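Local coordinates for uncharacterized protein (Aeropyrum pernix, PDB 3P1Z) that probably binds nucleic acid and may cleave introns from precursor tRNA, as a member of the tRNA-intron endonuclease family, at residues Asp84-Val88 against Val119-Ser123. Residues are numbered along the deposited sequence; the frame is centred on the assembly and turned at random.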
loop_
_atom_site.group_PDB
_atom_site.type_symbol
_atom_site.label_atom_id
_atom_site.label_comp_id
_atom_site.label_asym_id
_atom_site.label_seq_id
_atom_site.Cartn_x
_atom_site.Cartn_y
_atom_site.Cartn_z
ATOM N N ASP A 84 -18.987 15.024 -2.673
ATOM C CA ASP A 84 -18.518 14.174 -1.585
ATOM C C ASP A 84 -18.850 14.739 -0.204
ATOM O O ASP A 84 -19.366 14.014 0.634
ATOM C CB ASP A 84 -17.027 13.887 -1.710
ATOM C CG ASP A 84 -16.707 12.941 -2.838
ATOM O OD1 ASP A 84 -17.570 12.120 -3.220
ATOM O OD2 ASP A 84 -15.569 13.013 -3.333
ATOM N N THR A 85 -18.553 16.021 0.029
ATOM C CA THR A 85 -18.880 16.680 1.305
ATOM C C THR A 85 -20.335 16.423 1.675
ATOM O O THR A 85 -20.655 16.112 2.821
ATOM C CB THR A 85 -18.725 18.217 1.237
ATOM O OG1 THR A 85 -17.563 18.581 0.487
ATOM C CG2 THR A 85 -18.640 18.810 2.620
ATOM N N ALA A 86 -21.205 16.594 0.679
ATOM C CA ALA A 86 -22.653 16.410 0.802
ATOM C C ALA A 86 -22.998 14.994 1.231
ATOM O O ALA A 86 -23.917 14.766 2.021
ATOM C CB ALA A 86 -23.323 16.714 -0.523
ATOM N N LEU A 87 -22.264 14.041 0.666
ATOM C CA LEU A 87 -22.437 12.637 1.000
ATOM C C LEU A 87 -22.043 12.399 2.454
ATOM O O LEU A 87 -22.821 11.806 3.207
ATOM C CB LEU A 87 -21.646 11.735 0.039
ATOM C CG LEU A 87 -22.188 11.691 -1.398
ATOM C CD1 LEU A 87 -21.281 10.902 -2.360
ATOM C CD2 LEU A 87 -23.606 11.129 -1.394
ATOM N N VAL A 88 -20.861 12.881 2.853
ATOM C CA VAL A 88 -20.367 12.684 4.219
ATOM C C VAL A 88 -21.284 13.361 5.199
ATOM O O VAL A 88 -21.391 12.959 6.362
ATOM C CB VAL A 88 -18.975 13.304 4.441
ATOM C CG1 VAL A 88 -18.515 13.049 5.866
ATOM C CG2 VAL A 88 -17.981 12.753 3.443
ATOM N N VAL A 119 -14.299 17.189 10.675
ATOM C CA VAL A 119 -14.097 16.170 9.652
ATOM C C VAL A 119 -13.583 16.768 8.360
ATOM O O VAL A 119 -14.192 17.671 7.800
ATOM C CB VAL A 119 -15.367 15.335 9.362
ATOM C CG1 VAL A 119 -15.040 14.165 8.420
ATOM C CG2 VAL A 119 -16.004 14.823 10.652
ATOM N N LEU A 120 -12.462 16.243 7.883
ATOM C CA LEU A 120 -11.929 16.664 6.606
ATOM C C LEU A 120 -12.372 15.647 5.589
ATOM O O LEU A 120 -12.215 14.448 5.816
ATOM C CB LEU A 120 -10.411 16.733 6.668
ATOM C CG LEU A 120 -9.677 17.126 5.391
ATOM C CD1 LEU A 120 -9.927 18.577 5.050
ATOM C CD2 LEU A 120 -8.194 16.888 5.564
ATOM N N VAL A 121 -12.943 16.127 4.484
ATOM C CA VAL A 121 -13.442 15.265 3.413
ATOM C C VAL A 121 -12.413 15.183 2.301
ATOM O O VAL A 121 -12.013 16.196 1.758
ATOM C CB VAL A 121 -14.772 15.791 2.819
ATOM C CG1 VAL A 121 -15.365 14.796 1.822
ATOM C CG2 VAL A 121 -15.773 16.085 3.916
ATOM N N LEU A 122 -11.989 13.968 1.975
ATOM C CA LEU A 122 -11.018 13.744 0.910
ATOM C C LEU A 122 -11.574 12.750 -0.090
ATOM O O LEU A 122 -12.350 11.880 0.278
ATOM C CB LEU A 122 -9.709 13.203 1.491
ATOM C CG LEU A 122 -9.102 14.004 2.643
ATOM C CD1 LEU A 122 -8.071 13.160 3.383
ATOM C CD2 LEU A 122 -8.493 15.276 2.122
ATOM N N SER A 123 -11.155 12.875 -1.346
ATOM C CA SER A 123 -11.718 12.103 -2.452
ATOM C C SER A 123 -10.663 11.393 -3.317
ATOM O O SER A 123 -9.862 12.037 -3.992
ATOM C CB SER A 123 -12.543 13.028 -3.360
ATOM O OG SER A 123 -13.170 14.066 -2.618
#
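V121 meets D84, T85 and V88 where helix 83-95 lies against one face of the mixed sheet, in the region assigned to the catalytic C-terminal domain family of tRNA-intron endonucleases. V121 and V88 reach toward each other tip to tip, V121 CG1 lying 3.7 Å from V88 CG2. With CG1 anti to the backbone N (chi1 -173°), both methyls of V121 face the helix, and CG1 also packs 4.0 Å from CB of D84. T85 crosses V121 at about a right angle, CG2 to CG2 at 4.2 Å, while its hydroxyl is hydrogen-bonded to that of S82. The short, branched valines suit segment axes that approach to 8.6 Å at their closest, and V119 adds only a looser touch on V88. Toward the end of the strand the contact becomes polar: the S123 hydroxyl donates to D84. Aspartate fits here because its two oxygens serve different partners, OD1 forming a salt bridge with a basic side chain on another chain of the assembly. An alanine here would probably leave both the S123 hydroxyl and that basic group without their mate, weakening the link between helix, strand and partner chain. On the adjacent strand 107-112, L108 also touches T85 and V88, and on strand 146-152 V152 touches D84. The hydrogen bond from S123 OG, 2.7 Å from D84 OD2, uses the anti lone pair of OD2, on the side away from OD1.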